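Long-range contacts in discoidin-2 (Dictyostelium discoideum, PDB 2VMC), which binds galactose and N-acetylgalactosamine as a homotrimeric lectin and may take part in spore formation and in building the spore coat: residues Asn25-Val30 with Ser44-Ser49; Ser33-Ser38 with Ala75-Gly80; Gly167-Gly172 with Leu233-Trp238; Cys205-Ala210 with Val243-Phe248. All blocks are in the same frame, centred on the assembly; numbering follows the deposited sequence.

Contacts 1 and 2 belong to the N-terminal beta-sandwich, contacts 3 and 4 to the C-terminal lectin-like domain, and the two groups lie on opposite sides of the chain's centre, the centres of contacts 1 and 3 being about 68 Å apart. All four are largely buried, although Phe46 and Asn36 are exposed. Contact 1 joins two parts of one loop by water bridges and a backbone bond, beside a calcium site on Ser44-Ser49; contact 2 fastens a turn to strand 70-79 by two amide hydrogen bonds and Leu35 packing. Contact 3 is apolar core between two sheets, contact 4 strand pairing with a salt bridge; each reaches a bound sugar, through Trp238 and Asp209 respectively.

Contact 1: residues Asn25-Val30 with Ser44-Ser49. With CA (calcium ion), chain D.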
loop_
_atom_site.group_PDB
_atom_site.type_symbol
_atom_site.label_atom_id
_atom_site.label_comp_id
_atom_site.label_asym_id
_atom_site.label_seq_id
_atom_site.Cartn_x
_atom_site.Cartn_y
_atom_site.Cartn_z
ATOM N N ASN A 25 -20.073 19.320 18.636
ATOM C CA ASN A 25 -19.428 20.378 17.853
ATOM C C ASN A 25 -17.965 19.934 17.632
ATOM O O ASN A 25 -17.603 18.794 17.989
ATOM C CB ASN A 25 -19.554 21.772 18.522
ATOM C CG ASN A 25 -19.048 21.784 19.930
ATOM O OD1 ASN A 25 -17.983 21.228 20.231
ATOM N ND2 ASN A 25 -19.813 22.396 20.829
ATOM N N ALA A 26 -17.140 20.797 17.034
ATOM C CA ALA A 26 -15.752 20.431 16.677
ATOM C C ALA A 26 -14.937 20.143 17.930
ATOM O O ALA A 26 -14.018 19.336 17.891
ATOM C CB ALA A 26 -15.096 21.522 15.802
ATOM N N ASP A 27 -15.303 20.788 19.042
ATOM C CA ASP A 27 -14.659 20.540 20.340
ATOM C C ASP A 27 -15.022 19.190 20.986
ATOM O O ASP A 27 -14.469 18.836 22.043
ATOM C CB ASP A 27 -14.871 21.714 21.306
ATOM C CG ASP A 27 -13.753 22.776 21.182
ATOM O OD1 ASP A 27 -12.593 22.426 20.876
ATOM O OD2 ASP A 27 -14.054 23.964 21.424
ATOM N N HIS A 28 -15.930 18.453 20.337
ATOM C CA HIS A 28 -16.271 17.079 20.704
ATOM C C HIS A 28 -16.003 16.082 19.542
ATOM O O HIS A 28 -16.624 15.006 19.472
ATOM C CB HIS A 28 -17.755 16.966 21.130
ATOM C CG HIS A 28 -18.135 17.834 22.310
ATOM N ND1 HIS A 28 -18.166 19.211 22.250
ATOM C CD2 HIS A 28 -18.572 17.508 23.559
ATOM C CE1 HIS A 28 -18.568 19.700 23.415
ATOM N NE2 HIS A 28 -18.818 18.688 24.229
ATOM N N GLY A 29 -15.103 16.416 18.616
ATOM C CA GLY A 29 -14.976 15.581 17.409
ATOM C C GLY A 29 -14.144 14.326 17.602
ATOM O O GLY A 29 -13.587 14.099 18.677
ATOM N N VAL A 30 -14.034 13.517 16.542
ATOM C CA VAL A 30 -13.274 12.235 16.602
ATOM C C VAL A 30 -11.787 12.415 16.992
ATOM O O VAL A 30 -11.131 11.483 17.520
ATOM C CB VAL A 30 -13.381 11.444 15.260
ATOM C CG1 VAL A 30 -14.812 11.147 14.936
ATOM C CG2 VAL A 30 -12.699 12.225 14.082
ATOM N N SER A 44 -11.940 26.562 34.095
ATOM C CA SER A 44 -12.335 27.910 33.681
ATOM C C SER A 44 -12.238 28.167 32.166
ATOM O O SER A 44 -12.631 29.227 31.680
ATOM C CB SER A 44 -11.482 28.932 34.425
ATOM O OG SER A 44 -10.167 28.974 33.902
ATOM N N ARG A 45 -11.688 27.207 31.426
ATOM C CA ARG A 45 -11.530 27.355 29.978
ATOM C C ARG A 45 -11.714 25.975 29.379
ATOM O O ARG A 45 -10.988 25.062 29.750
ATOM C CB ARG A 45 -10.124 27.868 29.623
ATOM C CG ARG A 45 -9.943 28.153 28.132
ATOM C CD ARG A 45 -8.519 28.560 27.809
ATOM N NE ARG A 45 -7.522 27.497 28.019
ATOM C CZ ARG A 45 -7.336 26.450 27.209
ATOM N NH1 ARG A 45 -8.116 26.267 26.136
ATOM N NH2 ARG A 45 -6.380 25.587 27.498
ATOM N N PHE A 46 -12.662 25.852 28.459
ATOM C CA PHE A 46 -12.975 24.567 27.812
ATOM C C PHE A 46 -12.050 24.332 26.608
ATOM O O PHE A 46 -12.013 25.144 25.673
ATOM C CB PHE A 46 -14.439 24.578 27.341
ATOM C CG PHE A 46 -14.935 23.256 26.813
ATOM C CD1 PHE A 46 -14.895 22.119 27.608
ATOM C CD2 PHE A 46 -15.479 23.164 25.518
ATOM C CE1 PHE A 46 -15.388 20.866 27.125
ATOM C CE2 PHE A 46 -15.971 21.935 25.033
ATOM C CZ PHE A 46 -15.921 20.788 25.841
ATOM N N ASP A 47 -11.343 23.199 26.638
ATOM C CA ASP A 47 -10.407 22.834 25.576
ATOM C C ASP A 47 -10.878 21.612 24.767
ATOM O O ASP A 47 -10.124 21.064 23.956
ATOM C CB ASP A 47 -8.957 22.646 26.116
ATOM C CG ASP A 47 -8.843 21.613 27.246
ATOM O OD1 ASP A 47 -9.865 21.119 27.773
ATOM O OD2 ASP A 47 -7.704 21.257 27.602
ATOM N N GLY A 48 -12.136 21.227 24.965
ATOM C CA GLY A 48 -12.738 20.099 24.241
ATOM C C GLY A 48 -13.071 18.949 25.184
ATOM O O GLY A 48 -12.443 18.798 26.248
ATOM N N SER A 49 -14.053 18.124 24.801
ATOM C CA SER A 49 -14.413 16.933 25.582
ATOM C C SER A 49 -13.298 15.879 25.518
ATOM O O SER A 49 -12.593 15.763 24.497
ATOM C CB SER A 49 -15.729 16.330 25.033
ATOM O OG SER A 49 -15.651 15.982 23.646
HETATM CA CA CA D . -10.279 19.962 29.848
HETATM O O HOH W 1 -10.853 20.287 21.304
HETATM O O HOH W 2 -13.447 25.848 23.363
HETATM O O HOH W 3 -10.322 22.532 30.348
HETATM O O HOH W 4 -12.519 19.629 28.861
HETATM O O HOH W 5 -11.741 20.374 31.902
HETATM O O HOH W 6 -10.574 17.751 30.962
#
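Asp27 and His28 meet Phe46, Gly48 and Ser49 where two parts of the loop between strands 17-20 and 52-53 come together, in the discoidin (F5/8 type C) beta-sandwich beside its calcium site. A single direct hydrogen bond joins the backbones: Ser49 N donates to Asp27 O at 2.9 Å, nearly in line with the carbonyl, and the same oxygen touches Gly48 CA. Two waters bridge Asp27 OD1 to Asp47 O and Asp27 OD2 to Phe46 O, so both carboxylate oxygens are tied to Ser44-Ser49; OD1 also accepts from Ala26 N of the second subunit. Packing brings His28 CE1 to the edge of Phe46, 3.8 Å from CZ, with the planes at 43°, while Asp27 CB lies near CE2. Ser49 OG, bonded to Ser51 O, lies 3.3 Å from His28 CD2. The imidazole is steadied within Asn25-Val30: His28 ND1 donates at 2.9 Å to Asn25 OD1, in the ring plane, although ND1 stands above the asparagine's carbonyl plane. Metal binding falls to Asp47, whose CB points away from Asn25-Val30 and whose OD2 bonds to Ser55 OG of the second subunit. With Asn39 OD1, Ser40 O and four waters, Asp47 OD1 binds the calcium ion at 2.4 Å.

Contact 2: residues Ser33-Ser38 with Ala75-Gly80; sequences SILNFS and AISTQG
Gln79 and Asn36 cross at about a right angle, their amide planes 80° apart, and are joined by two hydrogen bonds. The glutamine chain is extended, with CG anti to the backbone N (chi1 -159°), which carries its amide across to the loop. There Gln79 OE1 accepts a hydrogen bond from Asn36 N at 2.7 Å, in its carbonyl plane and on a lone pair, the N-H pointing almost straight at it (166°). Gln79 NE2 in turn donates to Asn36 OD1 at 3.0 Å, but approaches from above the asparagine's carbonyl plane. The same NE2 also bonds to Asn118 O, so the amide is held at both ends and its rotation should be well fixed. Leu35 crosses Gln79 in the same way: its CD1 lies 3.8 Å from Gln79 OE1 and close to Gln79 CB, while Leu35 CD2 rests 3.9 Å from Ser77 CB. Leu35 and Asn36 are the central residues of a type II beta turn, closed by Phe37 N to Ile34 O. The contact thus fastens this turn to the end of strand 70-79 in the beta-sandwich, with strand 146-153 alongside: Trp149 bonds to the backbone of Leu35, and Tyr152 packs against Leu35 and Ser77.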
loop_
_atom_site.group_PDB
_atom_site.type_symbol
_atom_site.label_atom_id
_atom_site.label_comp_id
_atom_site.label_asym_id
_atom_site.label_seq_id
_atom_site.Cartn_x
_atom_site.Cartn_y
_atom_site.Cartn_z
ATOM N N SER A 33 -10.932 11.307 20.461
ATOM C CA SER A 33 -11.519 9.991 20.810
ATOM C C SER A 33 -10.519 8.895 21.192
ATOM O O SER A 33 -10.943 7.790 21.515
ATOM C CB SER A 33 -12.469 9.468 19.707
ATOM O OG SER A 33 -11.761 9.067 18.530
ATOM N N ILE A 34 -9.218 9.156 21.120
ATOM C CA ILE A 34 -8.295 8.049 21.413
ATOM C C ILE A 34 -8.446 7.578 22.882
ATOM O O ILE A 34 -8.667 8.389 23.777
ATOM C CB ILE A 34 -6.808 8.348 21.063
ATOM C CG1 ILE A 34 -6.013 7.029 21.052
ATOM C CG2 ILE A 34 -6.203 9.337 22.057
ATOM C CD1 ILE A 34 -4.579 7.195 20.616
ATOM N N LEU A 35 -8.330 6.271 23.099
ATOM C CA LEU A 35 -8.294 5.670 24.453
ATOM C C LEU A 35 -7.379 6.479 25.387
ATOM O O LEU A 35 -6.276 6.884 24.977
ATOM C CB LEU A 35 -7.795 4.211 24.347
ATOM C CG LEU A 35 -8.183 3.234 25.473
ATOM C CD1 LEU A 35 -9.700 2.901 25.417
ATOM C CD2 LEU A 35 -7.298 1.951 25.400
ATOM N N ASN A 36 -7.854 6.763 26.610
ATOM C CA ASN A 36 -7.100 7.514 27.643
ATOM C C ASN A 36 -6.814 8.988 27.298
ATOM O O ASN A 36 -6.012 9.658 27.983
ATOM C CB ASN A 36 -5.789 6.772 28.077
ATOM C CG ASN A 36 -6.077 5.454 28.784
ATOM O OD1 ASN A 36 -6.887 5.420 29.698
ATOM N ND2 ASN A 36 -5.433 4.360 28.339
ATOM N N PHE A 37 -7.460 9.503 26.244
ATOM C CA PHE A 37 -7.333 10.924 25.919
ATOM C C PHE A 37 -7.644 11.800 27.147
ATOM O O PHE A 37 -8.648 11.577 27.847
ATOM C CB PHE A 37 -8.247 11.355 24.754
ATOM C CG PHE A 37 -8.172 12.846 24.451
ATOM C CD1 PHE A 37 -7.126 13.377 23.693
ATOM C CD2 PHE A 37 -9.135 13.724 24.951
ATOM C CE1 PHE A 37 -7.050 14.772 23.435
ATOM C CE2 PHE A 37 -9.064 15.097 24.683
ATOM C CZ PHE A 37 -8.014 15.612 23.929
ATOM N N SER A 38 -6.788 12.798 27.377
ATOM C CA SER A 38 -6.876 13.664 28.543
ATOM C C SER A 38 -6.326 15.035 28.154
ATOM O O SER A 38 -5.276 15.085 27.487
ATOM C CB SER A 38 -6.013 13.055 29.659
ATOM O OG SER A 38 -6.168 13.730 30.897
ATOM N N ALA A 75 -8.343 -6.748 18.254
ATOM C CA ALA A 75 -9.126 -6.286 19.410
ATOM C C ALA A 75 -9.643 -4.869 19.236
ATOM O O ALA A 75 -9.123 -4.081 18.407
ATOM C CB ALA A 75 -8.334 -6.403 20.734
ATOM N N ILE A 76 -10.667 -4.558 20.040
ATOM C CA ILE A 76 -11.150 -3.184 20.222
ATOM C C ILE A 76 -11.253 -2.884 21.722
ATOM O O ILE A 76 -11.663 -3.765 22.504
ATOM C CB ILE A 76 -12.509 -2.983 19.501
ATOM C CG1 ILE A 76 -12.963 -1.508 19.563
ATOM C CG2 ILE A 76 -13.586 -3.928 20.068
ATOM C CD1 ILE A 76 -14.259 -1.278 18.762
ATOM N N SER A 77 -10.853 -1.676 22.138
ATOM C CA SER A 77 -11.098 -1.216 23.518
ATOM C C SER A 77 -11.975 0.045 23.491
ATOM O O SER A 77 -11.748 0.930 22.666
ATOM C CB SER A 77 -9.792 -0.879 24.236
ATOM O OG SER A 77 -9.018 -2.043 24.417
ATOM N N THR A 78 -12.968 0.120 24.378
ATOM C CA THR A 78 -13.761 1.381 24.527
ATOM C C THR A 78 -13.770 1.880 25.961
ATOM O O THR A 78 -13.539 1.116 26.903
ATOM C CB THR A 78 -15.223 1.245 24.014
ATOM O OG1 THR A 78 -16.002 0.407 24.920
ATOM C CG2 THR A 78 -15.229 0.711 22.554
ATOM N N GLN A 79 -14.056 3.170 26.105
ATOM C CA GLN A 79 -14.011 3.843 27.373
ATOM C C GLN A 79 -15.091 4.921 27.285
ATOM O O GLN A 79 -15.464 5.336 26.199
ATOM C CB GLN A 79 -12.623 4.461 27.458
ATOM C CG GLN A 79 -12.095 4.818 28.765
ATOM C CD GLN A 79 -10.648 5.336 28.657
ATOM O OE1 GLN A 79 -10.228 5.905 27.623
ATOM N NE2 GLN A 79 -9.905 5.171 29.731
ATOM N N GLY A 80 -15.630 5.347 28.406
ATOM C CA GLY A 80 -16.510 6.536 28.388
ATOM C C GLY A 80 -15.731 7.857 28.264
ATOM O O GLY A 80 -14.543 7.894 27.945
#

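Contact 3: residues Gly167-Gly172 with Leu233-Trp238; sequences GEVSIG and LTFITW. With A2G (2-acetamido-2-deoxy-alpha-D-galactopyranose), chain E.
Phe235 reaches from strand 230-237 to Val169, Ser170 and Ile171, the chief apolar link. Its CB is 4.2 Å from Ile171 CG1, and CG is nearer the same carbon. At CD1 the approach tightens to 3.6 Å from Ile171 CG1, which lies over one ring face, offset toward the rim, in a CH-pi contact. Leu233 CD1, from Phe235's own strand, sits over the centre of the opposite face, so the phenyl is sandwiched between two aliphatic groups. CE2 borders Val169 CG2, and the far end, CZ, is 3.7 Å from Ser170 C, with Val169 O at the ring edge. Beside the ring, Val169 CG1 packs 3.7 Å from Leu233 CG. Trp238 NE1 donates an almost straight bond to O3 of the N-acetylgalactosamine at 2.9 Å, in a site shared with Asp209 of the third subunit and with Arg218. Segments 167-170 and 233-237 run at 38°, their axes 8.9 Å apart at closest, in facing sheets of the H-type lectin sandwich, strand 242-254 beside 163-170 and strands 183-190 and 216-224 flanking 230-237.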
loop_
_atom_site.group_PDB
_atom_site.type_symbol
_atom_site.label_atom_id
_atom_site.label_comp_id
_atom_site.label_asym_id
_atom_site.label_seq_id
_atom_site.Cartn_x
_atom_site.Cartn_y
_atom_site.Cartn_z
ATOM N N GLY A 167 13.456 -8.815 -16.260
ATOM C CA GLY A 167 14.172 -8.707 -17.522
ATOM C C GLY A 167 14.686 -10.060 -17.962
ATOM O O GLY A 167 14.415 -11.073 -17.344
ATOM N N GLU A 168 15.439 -10.072 -19.047
ATOM C CA GLU A 168 16.010 -11.334 -19.506
ATOM C C GLU A 168 17.481 -11.204 -19.832
ATOM O O GLU A 168 17.997 -10.095 -20.073
ATOM C CB GLU A 168 15.227 -11.862 -20.699
ATOM C CG GLU A 168 15.384 -11.050 -21.959
ATOM C CD GLU A 168 14.902 -11.830 -23.175
ATOM O OE1 GLU A 168 13.687 -12.035 -23.311
ATOM O OE2 GLU A 168 15.755 -12.250 -23.981
ATOM N N VAL A 169 18.172 -12.342 -19.807
ATOM C CA VAL A 169 19.603 -12.356 -20.050
ATOM C C VAL A 169 19.988 -13.677 -20.745
ATOM O O VAL A 169 19.473 -14.744 -20.394
ATOM C CB VAL A 169 20.429 -12.037 -18.743
ATOM C CG1 VAL A 169 20.000 -12.906 -17.578
ATOM C CG2 VAL A 169 21.946 -12.089 -18.977
ATOM N N SER A 170 20.876 -13.576 -21.730
ATOM C CA SER A 170 21.353 -14.747 -22.502
ATOM C C SER A 170 22.877 -14.723 -22.599
ATOM O O SER A 170 23.492 -13.664 -22.397
ATOM C CB SER A 170 20.799 -14.710 -23.936
ATOM O OG SER A 170 19.382 -14.821 -23.978
ATOM N N ILE A 171 23.483 -15.859 -22.955
ATOM C CA ILE A 171 24.936 -15.874 -23.304
ATOM C C ILE A 171 25.174 -14.999 -24.558
ATOM O O ILE A 171 26.039 -14.102 -24.564
ATOM C CB ILE A 171 25.493 -17.318 -23.540
ATOM C CG1 ILE A 171 25.183 -18.224 -22.327
ATOM C CG2 ILE A 171 27.023 -17.270 -23.805
ATOM C CD1 ILE A 171 25.508 -19.700 -22.509
ATOM N N GLY A 172 24.397 -15.253 -25.602
ATOM C CA GLY A 172 24.377 -14.393 -26.789
ATOM C C GLY A 172 25.558 -14.620 -27.710
ATOM O O GLY A 172 25.683 -13.941 -28.731
ATOM N N LEU A 233 24.703 -12.505 -13.923
ATOM C CA LEU A 233 24.211 -13.851 -14.237
ATOM C C LEU A 233 25.446 -14.641 -14.657
ATOM O O LEU A 233 26.058 -14.364 -15.690
ATOM C CB LEU A 233 23.173 -13.858 -15.374
ATOM C CG LEU A 233 22.191 -15.064 -15.506
ATOM C CD1 LEU A 233 22.853 -16.467 -15.384
ATOM C CD2 LEU A 233 21.059 -14.973 -14.537
ATOM N N THR A 234 25.823 -15.596 -13.823
ATOM C CA THR A 234 26.919 -16.465 -14.152
ATOM C C THR A 234 26.349 -17.716 -14.814
ATOM O O THR A 234 25.504 -18.401 -14.236
ATOM C CB THR A 234 27.737 -16.782 -12.901
ATOM O OG1 THR A 234 28.258 -15.551 -12.366
ATOM C CG2 THR A 234 28.869 -17.755 -13.223
ATOM N N PHE A 235 26.804 -17.980 -16.039
ATOM C CA PHE A 235 26.361 -19.140 -16.833
ATOM C C PHE A 235 27.455 -20.184 -16.718
ATOM O O PHE A 235 28.637 -19.857 -16.888
ATOM C CB PHE A 235 26.182 -18.752 -18.318
ATOM C CG PHE A 235 25.009 -17.833 -18.594
ATOM C CD1 PHE A 235 23.789 -18.350 -19.028
ATOM C CD2 PHE A 235 25.138 -16.442 -18.477
ATOM C CE1 PHE A 235 22.695 -17.501 -19.308
ATOM C CE2 PHE A 235 24.043 -15.588 -18.746
ATOM C CZ PHE A 235 22.828 -16.127 -19.172
ATOM N N ILE A 236 27.071 -21.435 -16.446
ATOM C CA ILE A 236 28.015 -22.462 -16.026
ATOM C C ILE A 236 27.794 -23.751 -16.824
ATOM O O ILE A 236 26.642 -24.174 -17.005
ATOM C CB ILE A 236 27.789 -22.793 -14.522
ATOM C CG1 ILE A 236 27.792 -21.503 -13.680
ATOM C CG2 ILE A 236 28.817 -23.859 -14.022
ATOM C CD1 ILE A 236 27.360 -21.701 -12.253
ATOM N N THR A 237 28.890 -24.362 -17.279
ATOM C CA THR A 237 28.840 -25.752 -17.753
ATOM C C THR A 237 30.092 -26.452 -17.240
ATOM O O THR A 237 30.988 -25.795 -16.697
ATOM C CB THR A 237 28.614 -25.882 -19.303
ATOM O OG1 THR A 237 28.249 -27.236 -19.635
ATOM C CG2 THR A 237 29.837 -25.426 -20.130
ATOM N N TRP A 238 30.117 -27.777 -17.339
ATOM C CA TRP A 238 31.254 -28.576 -16.827
ATOM C C TRP A 238 31.275 -29.922 -17.564
ATOM O O TRP A 238 30.534 -30.097 -18.530
ATOM C CB TRP A 238 31.253 -28.702 -15.276
ATOM C CG TRP A 238 30.055 -29.466 -14.672
ATOM C CD1 TRP A 238 30.082 -30.723 -14.147
ATOM C CD2 TRP A 238 28.705 -28.983 -14.493
ATOM N NE1 TRP A 238 28.839 -31.080 -13.688
ATOM C CE2 TRP A 238 27.965 -30.037 -13.895
ATOM C CE3 TRP A 238 28.042 -27.785 -14.815
ATOM C CZ2 TRP A 238 26.580 -29.924 -13.590
ATOM C CZ3 TRP A 238 26.668 -27.659 -14.511
ATOM C CH2 TRP A 238 25.946 -28.738 -13.910
HETATM O O5 A2G E . 29.602 -36.887 -14.233
HETATM C C1 A2G E . 30.576 -36.229 -13.418
HETATM O O1 A2G E . 30.807 -36.996 -12.229
HETATM C C2 A2G E . 30.089 -34.832 -13.039
HETATM N N2 A2G E . 31.021 -34.181 -12.124
HETATM C C3 A2G E . 28.666 -34.827 -12.429
HETATM O O3 A2G E . 28.165 -33.500 -12.181
HETATM C C4 A2G E . 27.681 -35.604 -13.311
HETATM O O4 A2G E . 27.386 -34.873 -14.503
HETATM C C5 A2G E . 28.295 -36.979 -13.650
HETATM C C6 A2G E . 27.399 -37.789 -14.579
HETATM O O6 A2G E . 27.935 -39.128 -14.622
HETATM C C7 A2G E . 32.089 -33.513 -12.587
HETATM O O7 A2G E . 32.317 -33.397 -13.795
HETATM C C8 A2G E . 32.975 -32.925 -11.519
#

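Contact 4: residues Cys205-Ala210 with Val243-Phe248. With A2G (2-acetamido-2-deoxy-alpha-D-galactopyranose), chain B.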
loop_
_atom_site.group_PDB
_atom_site.type_symbol
_atom_site.label_atom_id
_atom_site.label_comp_id
_atom_site.label_asym_id
_atom_site.label_seq_id
_atom_site.Cartn_x
_atom_site.Cartn_y
_atom_site.Cartn_z
ATOM N N CYS A 205 15.039 -20.684 -16.455
ATOM C CA CYS A 205 15.500 -20.872 -17.836
ATOM C C CYS A 205 14.332 -20.908 -18.844
ATOM O O CYS A 205 13.296 -21.556 -18.600
ATOM C CB CYS A 205 16.367 -22.139 -17.941
ATOM S SG CYS A 205 17.098 -22.365 -19.581
ATOM N N LYS A 206 14.482 -20.183 -19.956
ATOM C CA LYS A 206 13.474 -20.251 -21.019
ATOM C C LYS A 206 14.060 -20.577 -22.407
ATOM O O LYS A 206 13.336 -20.549 -23.410
ATOM C CB LYS A 206 12.593 -18.991 -21.056
ATOM C CG LYS A 206 13.327 -17.713 -21.425
ATOM C CD LYS A 206 12.350 -16.505 -21.515
ATOM C CE LYS A 206 13.105 -15.259 -22.051
ATOM N NZ LYS A 206 12.238 -13.996 -22.141
ATOM N N LYS A 207 15.353 -20.915 -22.453
ATOM C CA LYS A 207 15.958 -21.414 -23.708
ATOM C C LYS A 207 17.163 -22.263 -23.406
ATOM O O LYS A 207 18.037 -21.842 -22.638
ATOM C CB LYS A 207 16.361 -20.274 -24.655
ATOM C CG LYS A 207 16.999 -20.744 -25.996
ATOM C CD LYS A 207 17.644 -19.534 -26.740
ATOM C CE LYS A 207 18.455 -19.967 -27.922
ATOM N NZ LYS A 207 19.048 -18.800 -28.656
ATOM N N VAL A 208 17.218 -23.441 -24.046
ATOM C CA VAL A 208 18.413 -24.278 -24.047
ATOM C C VAL A 208 18.812 -24.603 -25.489
ATOM O O VAL A 208 17.985 -25.063 -26.285
ATOM C CB VAL A 208 18.177 -25.595 -23.269
ATOM C CG1 VAL A 208 19.305 -26.636 -23.559
ATOM C CG2 VAL A 208 17.994 -25.324 -21.775
ATOM N N ASP A 209 20.084 -24.356 -25.807
ATOM C CA ASP A 209 20.670 -24.759 -27.082
ATOM C C ASP A 209 22.044 -25.323 -26.668
ATOM O O ASP A 209 22.993 -24.563 -26.443
ATOM C CB ASP A 209 20.791 -23.548 -28.013
ATOM C CG ASP A 209 21.227 -23.916 -29.444
ATOM O OD1 ASP A 209 21.555 -25.092 -29.719
ATOM O OD2 ASP A 209 21.237 -22.999 -30.299
ATOM N N ALA A 210 22.110 -26.638 -26.456
ATOM C CA ALA A 210 23.318 -27.267 -25.882
ATOM C C ALA A 210 23.506 -28.703 -26.347
ATOM O O ALA A 210 22.527 -29.426 -26.638
ATOM C CB ALA A 210 23.297 -27.193 -24.330
ATOM N N VAL A 243 27.878 -25.755 -24.782
ATOM C CA VAL A 243 26.656 -24.952 -24.637
ATOM C C VAL A 243 26.668 -23.816 -25.667
ATOM O O VAL A 243 27.530 -22.941 -25.628
ATOM C CB VAL A 243 26.497 -24.406 -23.177
ATOM C CG1 VAL A 243 25.266 -23.501 -23.078
ATOM C CG2 VAL A 243 26.429 -25.556 -22.163
ATOM N N TYR A 244 25.715 -23.868 -26.601
ATOM C CA TYR A 244 25.599 -22.900 -27.702
ATOM C C TYR A 244 24.951 -21.580 -27.230
ATOM O O TYR A 244 25.502 -20.480 -27.458
ATOM C CB TYR A 244 24.814 -23.535 -28.872
ATOM C CG TYR A 244 24.915 -22.781 -30.173
ATOM C CD1 TYR A 244 25.843 -23.170 -31.156
ATOM C CD2 TYR A 244 24.080 -21.700 -30.437
ATOM C CE1 TYR A 244 25.920 -22.495 -32.361
ATOM C CE2 TYR A 244 24.145 -21.009 -31.647
ATOM C CZ TYR A 244 25.073 -21.420 -32.599
ATOM O OH TYR A 244 25.164 -20.746 -33.789
ATOM N N ASP A 245 23.807 -21.686 -26.549
ATOM C CA ASP A 245 23.169 -20.510 -25.908
ATOM C C ASP A 245 22.272 -20.954 -24.741
ATOM O O ASP A 245 21.843 -22.119 -24.683
ATOM C CB ASP A 245 22.369 -19.701 -26.947
ATOM C CG ASP A 245 22.090 -18.250 -26.517
ATOM O OD1 ASP A 245 22.728 -17.742 -25.573
ATOM O OD2 ASP A 245 21.218 -17.605 -27.156
ATOM N N LEU A 246 22.032 -20.035 -23.797
ATOM C CA LEU A 246 21.069 -20.239 -22.700
ATOM C C LEU A 246 20.406 -18.900 -22.459
ATOM O O LEU A 246 21.081 -17.866 -22.600
ATOM C CB LEU A 246 21.758 -20.654 -21.396
ATOM C CG LEU A 246 22.323 -22.075 -21.295
ATOM C CD1 LEU A 246 23.272 -22.203 -20.069
ATOM C CD2 LEU A 246 21.218 -23.145 -21.289
ATOM N N THR A 247 19.114 -18.917 -22.126
ATOM C CA THR A 247 18.376 -17.675 -21.740
ATOM C C THR A 247 17.616 -17.848 -20.413
ATOM O O THR A 247 16.974 -18.870 -20.195
ATOM C CB THR A 247 17.366 -17.231 -22.843
ATOM O OG1 THR A 247 18.045 -17.098 -24.104
ATOM C CG2 THR A 247 16.689 -15.882 -22.480
ATOM N N PHE A 248 17.703 -16.839 -19.543
ATOM C CA PHE A 248 16.923 -16.786 -18.304
ATOM C C PHE A 248 16.058 -15.510 -18.254
ATOM O O PHE A 248 16.485 -14.439 -18.713
ATOM C CB PHE A 248 17.863 -16.773 -17.083
ATOM C CG PHE A 248 18.602 -18.067 -16.859
ATOM C CD1 PHE A 248 18.063 -19.058 -16.021
ATOM C CD2 PHE A 248 19.862 -18.295 -17.463
ATOM C CE1 PHE A 248 18.741 -20.289 -15.798
ATOM C CE2 PHE A 248 20.571 -19.523 -17.223
ATOM C CZ PHE A 248 19.997 -20.521 -16.410
HETATM O O5 A2G B . 23.417 -26.021 -34.843
HETATM C C1 A2G B . 22.840 -25.069 -35.740
HETATM O O1 A2G B . 23.860 -24.190 -36.234
HETATM C C2 A2G B . 21.766 -24.254 -35.024
HETATM N N2 A2G B . 21.234 -23.208 -35.891
HETATM C C3 A2G B . 22.257 -23.632 -33.694
HETATM O O3 A2G B . 21.212 -22.962 -32.965
HETATM C C4 A2G B . 22.927 -24.686 -32.803
HETATM O O4 A2G B . 21.953 -25.576 -32.254
HETATM C C5 A2G B . 23.966 -25.459 -33.643
HETATM C C6 A2G B . 24.633 -26.570 -32.841
HETATM O O6 A2G B . 25.745 -27.050 -33.626
HETATM C C7 A2G B . 20.239 -23.467 -36.754
HETATM O O7 A2G B . 19.716 -24.583 -36.837
HETATM C C8 A2G B . 19.824 -22.294 -37.604
#
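Segments 205-210 and 243-248 of strands 200-211 and 242-254 run antiparallel, their axes 4.5 Å apart at closest, with two classic beta bulges shifting the register. At one, Lys206 and Lys207 both face Thr247, whose O takes a firm bond from Lys206 N (2.8 Å) and a weak one from Lys207 N. At the other, Tyr244 and Asp245 face Asp209, and Asp209 O accepts from Tyr244 N (2.8 Å) and Asp245 N (3.0 Å). Lys207-Thr247 and Asp209-Asp245 are hydrogen-bonded pairs, Val208-Leu246 a non-hydrogen-bonded one. This is part of the H-type lectin sheet, extended across the interface where Lys207 to Ala210 pair with a strand of the second subunit. The extended Lys207 chain passes Thr247 on one face and ends in a salt bridge from NZ to Asp245 OD2 (2.9 Å), met on the anti side. On the other face Cys205 CB packs 3.7 Å from Phe248 CE1, with SG above the ring at a distance, a sulfur-aromatic contact. At the second bulge Asp209, CG anti to its N (chi1 -172°), brings OD1, also bonded to Gln216 of the second subunit, within 2.6 Å of the sugar's O4. Arg218 and Trp238 of that subunit hydrogen-bond to the sugar, whose C4 lies over the Tyr244 ring, 3.7 Å from CD1.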